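Local structure of ethylbenzene dehydrogenase beta-subunit (Aromatoleum aromaticum, 2IVF) at residues 215-219 with 220-224; 36-39 with 40-44; 334-337 with 338-341; 228-231 with 232-236; 241-245 with 246-250. The protein is a ferredoxin-like iron-sulfur subunit that holds three SF4 clusters and one F3S cluster, as in the electron-transfer subunits of related molybdenum enzymes. All coordinates share one frame; numbering follows the deposited sequence.

Contact 1 (215-219 with 220-224). With SF4 (iron/sulfur cluster), chain U.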
# COMPACT_ATOMS: atom_id res chain seq x y z
N TYR B 215 -13.14 9.41 21.96
CA TYR B 215 -13.80 10.47 22.67
C TYR B 215 -12.87 11.63 23.06
O TYR B 215 -13.36 12.75 23.15
CB TYR B 215 -14.60 9.98 23.89
CG TYR B 215 -13.78 9.37 25.02
CD1 TYR B 215 -13.15 10.18 25.96
CD2 TYR B 215 -13.68 8.00 25.17
CE1 TYR B 215 -12.42 9.64 27.01
CE2 TYR B 215 -12.92 7.43 26.24
CZ TYR B 215 -12.30 8.26 27.15
OH TYR B 215 -11.56 7.76 28.21
N PRO B 216 -11.58 11.36 23.35
CA PRO B 216 -10.69 12.50 23.62
C PRO B 216 -10.65 13.52 22.45
O PRO B 216 -10.51 14.73 22.65
CB PRO B 216 -9.33 11.81 23.77
CG PRO B 216 -9.68 10.48 24.31
CD PRO B 216 -10.82 10.10 23.45
N ARG B 217 -10.80 13.01 21.25
CA ARG B 217 -10.79 13.88 20.06
C ARG B 217 -12.15 14.52 19.82
O ARG B 217 -12.25 15.74 19.66
CB ARG B 217 -10.44 13.07 18.82
CG ARG B 217 -8.99 12.69 18.75
CD ARG B 217 -8.75 11.67 17.72
NE ARG B 217 -9.08 12.07 16.31
CZ ARG B 217 -8.18 12.37 15.35
NH1 ARG B 217 -6.89 12.34 15.58
NH2 ARG B 217 -8.58 12.68 14.13
N ILE B 218 -13.20 13.70 19.87
CA ILE B 218 -14.53 14.19 19.60
C ILE B 218 -14.98 15.23 20.65
O ILE B 218 -15.67 16.17 20.32
CB ILE B 218 -15.55 13.05 19.32
CG1 ILE B 218 -16.02 12.46 20.58
CG2 ILE B 218 -15.06 12.00 18.23
CD1 ILE B 218 -17.24 13.24 21.08
N GLU B 219 -14.58 15.10 21.91
CA GLU B 219 -14.93 16.11 22.91
C GLU B 219 -14.26 17.49 22.70
O GLU B 219 -14.66 18.49 23.30
CB GLU B 219 -14.64 15.58 24.30
CG GLU B 219 -13.19 15.49 24.61
CD GLU B 219 -12.94 14.73 25.93
OE1 GLU B 219 -13.91 14.19 26.52
OE2 GLU B 219 -11.75 14.68 26.32
N LYS B 220 -13.22 17.52 21.86
CA LYS B 220 -12.63 18.74 21.33
C LYS B 220 -13.11 19.09 19.91
O LYS B 220 -12.52 19.94 19.28
CB LYS B 220 -11.09 18.58 21.27
CG LYS B 220 -10.40 18.21 22.60
CD LYS B 220 -10.73 19.17 23.71
CE LYS B 220 -9.99 18.79 25.01
NZ LYS B 220 -10.31 19.79 26.03
N GLY B 221 -14.16 18.44 19.43
CA GLY B 221 -14.74 18.76 18.12
C GLY B 221 -13.94 18.21 16.96
O GLY B 221 -14.15 18.62 15.81
N ILE B 222 -13.03 17.28 17.27
CA ILE B 222 -12.13 16.66 16.26
C ILE B 222 -12.74 15.30 15.89
O ILE B 222 -13.05 14.50 16.76
CB ILE B 222 -10.72 16.38 16.80
CG1 ILE B 222 -10.07 17.64 17.42
CG2 ILE B 222 -9.84 15.80 15.70
CD1 ILE B 222 -8.78 17.32 18.21
N ALA B 223 -12.95 15.07 14.60
CA ALA B 223 -13.56 13.82 14.13
C ALA B 223 -12.71 12.62 14.58
O ALA B 223 -11.50 12.75 14.75
CB ALA B 223 -13.67 13.86 12.59
N ASN B 224 -13.35 11.49 14.79
CA ASN B 224 -12.62 10.27 15.12
C ASN B 224 -11.67 9.90 14.01
O ASN B 224 -11.95 10.17 12.84
CB ASN B 224 -13.58 9.16 15.43
CG ASN B 224 -14.53 8.87 14.29
OD1 ASN B 224 -15.15 9.78 13.77
ND2 ASN B 224 -14.67 7.60 13.93
FE1 SF4 U . -12.97 3.75 17.43
FE2 SF4 U . -10.42 3.57 16.83
FE3 SF4 U . -12.13 4.60 15.04
FE4 SF4 U . -11.49 6.07 17.20
S1 SF4 U . -10.07 5.45 15.51
S2 SF4 U . -13.61 5.69 16.44
S3 SF4 U . -11.23 4.41 18.82
S4 SF4 U . -12.06 2.40 15.84
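Backbone hydrogen bonds tie Arg217 and Ile218 to the residues that follow the short helix 215-218. Ile222 N reaches back to Arg217 O at 2.9 Å, and Gly221 N to Ile218 O, also at 2.9 Å; with Gly221 at positive phi as the C-prime residue, this pair is a Schellman motif. Arg217 O takes a second bond, from Lys220 N, and its two donors arrive from opposite faces of the carbonyl plane.

The side-chain polar contact belongs to Arg217. Its guanidinium grips one acceptor side-on, NE to Ala223 O at 3.0 Å and NH2 to the same oxygen at 3.0 Å, with that oxygen lying in the guanidinium plane. The chain bends at chi3 (62°), which turns the group back toward the loop. NH1 forms a salt bridge with Glu107 of the alpha-subunit.

Aliphatic branches pack on the polar groups. Ile222 CG2 lies over one guanidinium face, 3.7 Å from Arg217 NH2, the two side chains crossing at about a right angle. Ile218 CG2 approaches the backbone N of Asn224 at 3.9 Å.

At the far end of the loop Asn224 meets the SF4 cluster of chain U, its ND2 standing 3.3 Å from S2. Glu219 points elsewhere, to a salt bridge with Arg69 of the alpha-subunit.

The two N-H groups on Ala223 O hold the guanidinium against rotation, and the buried positive charge is probably balanced by Glu107. Arg217 thus links Ala223 O, next to the cluster-lining Asn224, with the alpha-subunit.

Contact 2 (36-39 with 40-44). With SF4 (iron/sulfur cluster), chain U.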
# COMPACT_ATOMS: atom_id res chain seq x y z
N VAL B 36 -4.70 1.70 10.69
CA VAL B 36 -3.47 2.31 11.25
C VAL B 36 -3.75 3.62 11.97
O VAL B 36 -3.04 3.95 12.92
CB VAL B 36 -2.32 2.46 10.22
CG1 VAL B 36 -2.03 1.11 9.46
CG2 VAL B 36 -2.53 3.64 9.27
N ALA B 37 -4.78 4.36 11.53
CA ALA B 37 -5.16 5.63 12.16
C ALA B 37 -5.52 5.33 13.61
O ALA B 37 -5.01 5.94 14.53
CB ALA B 37 -6.39 6.29 11.40
N CYS B 38 -6.37 4.34 13.80
CA CYS B 38 -6.75 3.93 15.16
C CYS B 38 -5.57 3.41 15.94
O CYS B 38 -5.37 3.81 17.10
CB CYS B 38 -7.78 2.82 15.12
SG CYS B 38 -8.43 2.49 16.75
N LYS B 39 -4.81 2.51 15.32
CA LYS B 39 -3.79 1.73 16.02
C LYS B 39 -2.71 2.65 16.57
O LYS B 39 -2.19 2.44 17.66
CB LYS B 39 -3.13 0.73 15.07
CG LYS B 39 -2.38 -0.43 15.78
CD LYS B 39 -3.09 -1.77 15.46
CE LYS B 39 -2.76 -2.89 16.34
NZ LYS B 39 -3.30 -2.76 17.69
N ASN B 40 -2.38 3.65 15.77
CA ASN B 40 -1.28 4.54 16.08
C ASN B 40 -1.61 5.61 17.08
O ASN B 40 -0.71 6.32 17.52
CB ASN B 40 -0.66 5.09 14.78
CG ASN B 40 0.22 4.04 14.12
OD1 ASN B 40 1.40 3.88 14.50
ND2 ASN B 40 -0.36 3.24 13.22
N ILE B 41 -2.88 5.72 17.47
CA ILE B 41 -3.21 6.45 18.69
C ILE B 41 -3.44 5.52 19.87
O ILE B 41 -2.82 5.71 20.93
CB ILE B 41 -4.46 7.33 18.53
CG1 ILE B 41 -4.36 8.18 17.28
CG2 ILE B 41 -4.66 8.21 19.82
CD1 ILE B 41 -5.68 8.79 16.81
N TRP B 42 -4.30 4.52 19.69
CA TRP B 42 -4.86 3.79 20.82
C TRP B 42 -4.29 2.42 21.11
O TRP B 42 -4.41 1.97 22.26
CB TRP B 42 -6.39 3.64 20.71
CG TRP B 42 -7.07 4.90 20.36
CD1 TRP B 42 -7.71 5.16 19.20
CD2 TRP B 42 -7.13 6.12 21.12
NE1 TRP B 42 -8.20 6.45 19.19
CE2 TRP B 42 -7.86 7.05 20.36
CE3 TRP B 42 -6.64 6.51 22.38
CZ2 TRP B 42 -8.09 8.36 20.79
CZ3 TRP B 42 -6.89 7.80 22.82
CH2 TRP B 42 -7.61 8.70 22.03
N THR B 43 -3.77 1.71 20.13
CA THR B 43 -3.53 0.28 20.36
C THR B 43 -2.13 -0.16 20.03
O THR B 43 -1.91 -1.19 19.41
CB THR B 43 -4.59 -0.65 19.67
OG1 THR B 43 -4.61 -0.45 18.26
CG2 THR B 43 -5.96 -0.36 20.22
N LYS B 44 -1.18 0.61 20.52
CA LYS B 44 0.21 0.21 20.56
C LYS B 44 0.74 -0.01 21.99
O LYS B 44 1.92 -0.26 22.18
CB LYS B 44 1.06 1.23 19.81
CG LYS B 44 0.90 1.08 18.35
CD LYS B 44 1.54 2.21 17.55
CE LYS B 44 3.01 2.33 17.70
NZ LYS B 44 3.48 3.50 16.88
FE1 SF4 U . -12.97 3.75 17.43
FE2 SF4 U . -10.42 3.57 16.83
FE3 SF4 U . -12.13 4.60 15.04
FE4 SF4 U . -11.49 6.07 17.20
S1 SF4 U . -10.07 5.45 15.51
S2 SF4 U . -13.61 5.69 16.44
S3 SF4 U . -11.23 4.41 18.82
S4 SF4 U . -12.06 2.40 15.84
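The C-terminal turns of helix 33-42 form this contact, in a ferredoxin-like iron-sulfur domain where the helix supplies a cysteine ligand to the SF4 cluster of chain U. Cys38 SG binds iron FE2 at 2.3 Å. With SG anti to the backbone N (chi1 -171°), the sulfur leaves the helix on the side of the cluster. One turn on, Trp42 stands beside it: Cys38 SG lies at the edge of the indole, 4.8 Å from the centroid of the five-membered ring, while Trp42 CD1 comes within 3.6 Å of the cluster sulfur S3. Cysteine and indole therefore border the same side of the cluster, and Trp53 packs its ring against that of Trp42.

The backbone bond from Trp42 N to Cys38 O is nearly straight and runs almost along the C=O axis; Ile41 N also donates to this oxygen, from above the carbonyl plane. Val36 O also accepts twice, here from a single residue, Asn40. The backbone N and the side-chain ND2 of Asn40 approach from opposite faces of that carbonyl plane, and Val36 O lies in the plane of the Asn40 amide, 2.8 Å from ND2. Asn40 OD1 accepts from Lys44 NZ, and both polar ends are also bonded to Asn135 of the alpha-subunit.

Where the helix ends, Lys39 folds over Thr43. Bends at chi2 (115°) and chi4 (71°) curl the chain so that its ammonium gathers several oxygens, among them the carbonyl of Met51. Lys39 NZ donates to both Thr43 OG1 and Thr43 O, each at 2.7 Å.

Contact 3 (334-337 with 338-341); sequences SKKW and SDRF
After helix 327-333 the backbone leaves helical angles at Ser334, whose phi is positive, and then winds into a short 3-10 turn in which Asp339 N bonds to Lys336 O and Arg340 N to Trp337 O. The main side-chain contact is a T-shaped pair: the edge of Phe341 points at one face of Trp337, the planes inclined at 69°. Phe341 CE2 makes the closest approach, 3.4 Å from Trp337 CE2, displaced toward the rim of the indole. Trp337 CG lies anti to the backbone N (chi1 169°), which brings the indole face within reach of the phenyl four residues on.

Lys336 is fully extended and crosses Asp339 at about a right angle. Lys336 NZ stays 4.0 Å from Asp339 OD1, too far for a salt bridge, and one water bridges them while a second links Lys336 N with Asp339 OD2.

Arg340 NH1 bonds to Leu332 O and, weakly, to Ser334 OG (3.0 Å); Ser334 OG is also hydrogen-bonded to Leu331 O, and Arg340 NE to Arg235 O. The whole is a 3-10 turn following a helix, with an aromatic pair spanning positions i and i+4 and packed beside the ferredoxin-like core.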
# COMPACT_ATOMS: atom_id res chain seq x y z
N SER B 334 -19.54 14.04 -1.88
CA SER B 334 -19.05 15.08 -0.94
C SER B 334 -17.88 15.86 -1.45
O SER B 334 -16.74 15.62 -1.07
CB SER B 334 -18.68 14.51 0.42
OG SER B 334 -19.81 13.88 0.94
N LYS B 335 -18.15 16.82 -2.29
CA LYS B 335 -17.09 17.54 -2.95
C LYS B 335 -16.18 18.29 -1.97
O LYS B 335 -14.95 18.39 -2.21
CB LYS B 335 -17.65 18.41 -4.06
CG LYS B 335 -18.47 19.47 -3.67
CD LYS B 335 -19.04 20.21 -4.89
CE LYS B 335 -19.62 21.51 -4.39
NZ LYS B 335 -20.18 22.49 -5.38
N LYS B 336 -16.76 18.71 -0.85
CA LYS B 336 -16.04 19.31 0.28
C LYS B 336 -15.95 18.28 1.39
O LYS B 336 -16.94 17.93 2.00
CB LYS B 336 -16.78 20.53 0.79
CG LYS B 336 -16.07 21.24 1.98
CD LYS B 336 -16.86 22.47 2.41
CE LYS B 336 -16.18 23.26 3.51
NZ LYS B 336 -17.16 24.29 4.06
N TRP B 337 -14.76 17.80 1.63
CA TRP B 337 -14.50 16.68 2.49
C TRP B 337 -15.03 16.95 3.88
O TRP B 337 -15.66 16.07 4.47
CB TRP B 337 -12.98 16.42 2.51
CG TRP B 337 -12.48 15.48 3.52
CD1 TRP B 337 -12.56 14.14 3.51
CD2 TRP B 337 -11.72 15.84 4.64
NE1 TRP B 337 -11.93 13.62 4.61
CE2 TRP B 337 -11.43 14.66 5.34
CE3 TRP B 337 -11.36 17.06 5.20
CZ2 TRP B 337 -10.74 14.67 6.54
CZ3 TRP B 337 -10.66 17.06 6.36
CH2 TRP B 337 -10.34 15.89 7.01
N SER B 338 -14.78 18.14 4.41
CA SER B 338 -15.09 18.38 5.82
C SER B 338 -16.60 18.27 6.07
O SER B 338 -17.03 18.12 7.22
CB SER B 338 -14.57 19.72 6.31
OG SER B 338 -15.18 20.75 5.55
N ASP B 339 -17.40 18.37 5.01
CA ASP B 339 -18.87 18.27 5.19
C ASP B 339 -19.30 16.86 5.60
O ASP B 339 -20.45 16.68 5.97
CB ASP B 339 -19.61 18.60 3.87
CG ASP B 339 -19.71 20.10 3.60
OD1 ASP B 339 -19.40 20.94 4.44
OD2 ASP B 339 -20.08 20.42 2.48
N ARG B 340 -18.41 15.88 5.51
CA ARG B 340 -18.76 14.49 5.87
C ARG B 340 -18.85 14.29 7.38
O ARG B 340 -19.34 13.26 7.81
CB ARG B 340 -17.72 13.53 5.30
CG ARG B 340 -17.71 13.59 3.77
CD ARG B 340 -17.03 12.46 3.10
NE ARG B 340 -17.69 11.19 3.27
CZ ARG B 340 -18.47 10.56 2.38
NH1 ARG B 340 -18.78 11.09 1.22
NH2 ARG B 340 -18.97 9.39 2.70
N PHE B 341 -18.40 15.26 8.17
CA PHE B 341 -18.12 14.98 9.59
C PHE B 341 -19.05 15.57 10.59
O PHE B 341 -18.74 15.60 11.74
CB PHE B 341 -16.69 15.34 9.91
CG PHE B 341 -15.72 14.61 9.03
CD1 PHE B 341 -15.46 13.28 9.24
CD2 PHE B 341 -15.17 15.23 7.93
CE1 PHE B 341 -14.62 12.58 8.41
CE2 PHE B 341 -14.30 14.52 7.09
CZ PHE B 341 -14.04 13.20 7.32
O HOH W 1 -19.86 18.67 0.09
O HOH W 2 -19.63 23.60 3.99

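Contact 4 (228-231 with 232-236); sequences RQCP and GRVRA. With SF4 (iron/sulfur cluster), chain T.
Metal coordination dominates this contact, in which Cys230 meets Val234 and Arg235 beside the SF4 cluster of chain T. Cys230 SG binds iron FE3 at 2.3 Å, with SG anti to the backbone N (chi1 168°), which turns the sulfur to the cluster and to Val234 N.

Hydrogen bonds fold the chain around that sulfur. Val234 N donates to Cys230 SG at 3.5 Å, nearly straight (165°). Such N-H...S bonds to cluster ligands probably ease the negative charge on the thiolate. The type I turn from Cys230 to Arg233 is closed by a weak bond from Arg233 N to Cys230 O.

Val234 and Pro231 pack against the sulfurs. Val234 CB touches Cys230 SG, and its CG2 branch reaches cluster sulfur S2; Pro231 CD approaches S1 at 3.6 Å. Gly232 CA lies 4.0 Å from S2 of the cluster.

Arg235 brings charge to the site. Its CG packs on Cys230 CB at 3.7 Å, and after a bend at chi2 (-69°) the guanidinium presents its edge to the cluster, with S4 in its plane, 3.3 Å from Arg235 NE. Asn227 and Asn54 hold NH1 and NH2, fixing the group's rotation; its charge probably helps to stabilise the cluster.

The chain runs from helix 225-228 into strand 235-239, an outermost strand of the sheet within this chain, antiparallel to strand 19-24. Helix 33-42 packs against Gln229, Pro231 and Arg235, Ala236 against His246 and Val247 of helix 246-253, and Arg233, its NH2 bonded to Ser334 O, reaches Glu270 and Asp121 of the alpha-subunit through salt bridges.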
# COMPACT_ATOMS: atom_id res chain seq x y z
N ARG B 228 -11.75 10.36 9.94
CA ARG B 228 -11.10 11.52 9.43
C ARG B 228 -9.99 11.11 8.46
O ARG B 228 -9.86 11.71 7.42
CB ARG B 228 -10.51 12.40 10.52
CG ARG B 228 -10.00 13.73 9.98
CD ARG B 228 -9.44 14.64 11.10
NE ARG B 228 -8.87 15.85 10.50
CZ ARG B 228 -7.70 15.88 9.88
NH1 ARG B 228 -6.93 14.80 9.84
NH2 ARG B 228 -7.30 16.99 9.29
N GLN B 229 -9.25 10.06 8.80
CA GLN B 229 -8.08 9.66 8.00
C GLN B 229 -8.30 8.77 6.78
O GLN B 229 -7.35 8.35 6.12
CB GLN B 229 -7.03 9.03 8.91
CG GLN B 229 -6.50 10.04 9.96
CD GLN B 229 -5.30 9.56 10.73
OE1 GLN B 229 -5.36 9.42 11.94
NE2 GLN B 229 -4.20 9.23 10.01
N CYS B 230 -9.55 8.51 6.44
CA CYS B 230 -9.90 7.63 5.37
C CYS B 230 -9.67 8.39 4.06
O CYS B 230 -10.40 9.36 3.76
CB CYS B 230 -11.33 7.28 5.46
SG CYS B 230 -12.00 6.45 4.02
N PRO B 231 -8.67 7.97 3.31
CA PRO B 231 -8.42 8.61 2.04
C PRO B 231 -9.45 8.36 0.98
O PRO B 231 -9.50 9.11 0.01
CB PRO B 231 -7.10 8.03 1.59
CG PRO B 231 -6.60 7.17 2.67
CD PRO B 231 -7.69 6.90 3.59
N GLY B 232 -10.22 7.29 1.11
CA GLY B 232 -11.24 6.98 0.14
C GLY B 232 -12.48 7.86 0.27
O GLY B 232 -13.33 7.82 -0.61
N ARG B 233 -12.54 8.67 1.31
CA ARG B 233 -13.65 9.59 1.57
C ARG B 233 -14.97 8.80 1.65
O ARG B 233 -16.02 9.24 1.19
CB ARG B 233 -13.69 10.71 0.51
CG ARG B 233 -12.27 11.32 0.23
CD ARG B 233 -12.23 12.26 -0.95
NE ARG B 233 -12.61 13.66 -0.69
CZ ARG B 233 -13.85 14.17 -0.85
NH1 ARG B 233 -14.87 13.45 -1.31
NH2 ARG B 233 -14.04 15.45 -0.63
N VAL B 234 -14.86 7.67 2.34
CA VAL B 234 -15.89 6.65 2.50
C VAL B 234 -16.79 6.92 3.69
O VAL B 234 -17.90 6.41 3.78
CB VAL B 234 -15.09 5.35 2.73
CG1 VAL B 234 -15.83 4.27 3.42
CG2 VAL B 234 -14.39 4.99 1.44
N ARG B 235 -16.26 7.69 4.63
CA ARG B 235 -16.77 7.74 5.98
C ARG B 235 -17.51 9.06 6.23
O ARG B 235 -17.02 10.11 5.89
CB ARG B 235 -15.62 7.70 6.95
CG ARG B 235 -14.69 6.51 6.88
CD ARG B 235 -15.36 5.31 7.33
NE ARG B 235 -14.42 4.23 7.51
CZ ARG B 235 -14.00 3.75 8.69
NH1 ARG B 235 -14.41 4.25 9.84
NH2 ARG B 235 -13.16 2.73 8.71
N ALA B 236 -18.68 8.99 6.82
CA ALA B 236 -19.31 10.16 7.36
C ALA B 236 -19.63 9.93 8.82
O ALA B 236 -19.78 8.79 9.28
CB ALA B 236 -20.61 10.52 6.56
FE1 SF4 T . -11.78 1.74 3.32
FE2 SF4 T . -10.54 2.29 5.70
FE3 SF4 T . -11.31 4.25 4.03
FE4 SF4 T . -9.18 2.76 3.30
S1 SF4 T . -9.30 4.11 5.10
S2 SF4 T . -10.94 3.40 1.98
S3 SF4 T . -9.87 0.75 4.14
S4 SF4 T . -12.69 2.76 5.13

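Contact 5 (241-245 with 246-250); sequences DDTTS and HVHKL
Ser245 is the N-cap of helix 246-253, Ser245 OG accepting from His248 N at 3.0 Å. OG sits between the backbone N and the carbonyl carbon (chi1 63°), a rotamer that lets it face the first helical turn and also donate to Asp242 O, in the carbonyl plane. The cap is thereby linked to the preceding type I turn, Asp242 to Ser245. Val247 CG2 packs against Ser245 OG at 3.3 Å.

An Asx turn shapes the approach: Asp242 OD1 accepts Thr244 N from above the carboxylate plane, and meets Thr244 OG1 at 2.7 Å with its own syn lone pair.

His248 extends back over the turn, with CG anti to the backbone N (chi1 -179°). Thr243 CA lies over one face of the imidazole in a CH-pi contact, 4.0 Å from the ring centroid, and the two side chains run side by side in the same direction. His248 ND1 is bonded to Leu240 O.

Lys249 runs back past Ser245 O toward Thr244, its chain extended beyond CG, and Lys249 NZ makes a weak bond to Thr244 O at 3.4 Å. One water lies 2.5 Å from Thr244 O, 2.8 Å from His246 ND1 and 3.0 Å from Lys249 NZ.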
# COMPACT_ATOMS: atom_id res chain seq x y z
N ASP B 241 -29.50 12.50 15.00
CA ASP B 241 -30.61 13.45 15.09
C ASP B 241 -30.35 14.77 14.39
O ASP B 241 -31.26 15.58 14.25
CB ASP B 241 -30.93 13.77 16.56
CG ASP B 241 -29.77 14.41 17.27
OD1 ASP B 241 -29.54 15.62 17.12
OD2 ASP B 241 -29.04 13.69 17.98
N ASP B 242 -29.10 14.99 13.97
CA ASP B 242 -28.71 16.25 13.33
C ASP B 242 -29.18 16.17 11.88
O ASP B 242 -28.57 15.50 11.06
CB ASP B 242 -27.19 16.45 13.43
CG ASP B 242 -26.67 17.57 12.56
OD1 ASP B 242 -27.47 18.35 12.02
OD2 ASP B 242 -25.42 17.65 12.39
N THR B 243 -30.25 16.89 11.56
CA THR B 243 -30.91 16.72 10.28
C THR B 243 -30.08 17.34 9.14
O THR B 243 -30.33 17.07 7.99
CB THR B 243 -32.32 17.32 10.30
OG1 THR B 243 -32.22 18.71 10.58
CG2 THR B 243 -33.18 16.66 11.39
N THR B 244 -29.10 18.17 9.48
CA THR B 244 -28.23 18.72 8.47
C THR B 244 -27.05 17.84 8.14
O THR B 244 -26.29 18.15 7.24
CB THR B 244 -27.76 20.12 8.90
OG1 THR B 244 -26.86 20.05 10.01
CG2 THR B 244 -29.00 20.93 9.31
N SER B 245 -26.87 16.72 8.82
CA SER B 245 -25.65 15.94 8.67
C SER B 245 -25.78 14.95 7.54
O SER B 245 -26.90 14.47 7.27
CB SER B 245 -25.34 15.18 9.97
OG SER B 245 -26.33 14.22 10.34
N HIS B 246 -24.66 14.60 6.91
CA HIS B 246 -24.61 13.45 6.04
C HIS B 246 -25.17 12.19 6.66
O HIS B 246 -25.93 11.46 6.02
CB HIS B 246 -23.19 13.16 5.54
CG HIS B 246 -22.72 14.15 4.54
ND1 HIS B 246 -23.22 15.43 4.52
CD2 HIS B 246 -21.82 14.07 3.53
CE1 HIS B 246 -22.67 16.09 3.51
NE2 HIS B 246 -21.83 15.29 2.89
N VAL B 247 -24.81 11.91 7.90
CA VAL B 247 -25.25 10.64 8.48
C VAL B 247 -26.78 10.61 8.60
O VAL B 247 -27.40 9.63 8.27
CB VAL B 247 -24.51 10.28 9.81
CG1 VAL B 247 -23.03 10.05 9.55
CG2 VAL B 247 -24.71 11.34 10.88
N HIS B 248 -27.39 11.68 9.06
CA HIS B 248 -28.83 11.69 9.14
C HIS B 248 -29.47 11.52 7.77
O HIS B 248 -30.41 10.73 7.61
CB HIS B 248 -29.34 12.99 9.72
CG HIS B 248 -30.82 12.98 9.82
ND1 HIS B 248 -31.47 12.48 10.92
CD2 HIS B 248 -31.77 13.38 8.95
CE1 HIS B 248 -32.77 12.60 10.73
NE2 HIS B 248 -32.98 13.13 9.54
N LYS B 249 -28.91 12.20 6.76
CA LYS B 249 -29.47 12.17 5.40
C LYS B 249 -29.36 10.81 4.72
O LYS B 249 -30.27 10.39 4.00
CB LYS B 249 -28.81 13.25 4.55
CG LYS B 249 -29.29 14.63 4.93
CD LYS B 249 -28.49 15.71 4.21
CE LYS B 249 -28.82 17.13 4.74
NZ LYS B 249 -27.86 18.08 4.18
N LEU B 250 -28.29 10.10 4.98
CA LEU B 250 -28.08 8.76 4.41
C LEU B 250 -28.79 7.65 5.14
O LEU B 250 -29.30 6.72 4.47
CB LEU B 250 -26.58 8.48 4.34
CG LEU B 250 -25.78 9.43 3.44
CD1 LEU B 250 -24.32 9.15 3.57
CD2 LEU B 250 -26.20 9.44 1.92
O HOH W 3 -25.13 17.42 5.09

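Overall arrangement
Contacts 1 and 2 border the SF4 cluster of chain U, and contact 4 the SF4 cluster of chain T; in contacts 3 and 5 the side chains of Arg340 and Val247 lie about 9 Å and 12 Å from an SF4 cluster. Pro216 CG meets Trp42 CH2 at 3.6 Å, joining contact 1 to contact 2, whose centres are about 15 Å apart. Ala223 CB touches Phe341 CD1 at 3.8 Å, joining contact 1 to contact 3. Contacts 3 and 4 are the nearest pair, centres about 9 Å apart, tied by a probable hydrogen bond from Arg233 NH2 to Ser334 O (2.7 Å). Contact 5 packs on contact 3 through His246. Contacts 2 and 5 remain separate, about 17 Å between nearest atoms.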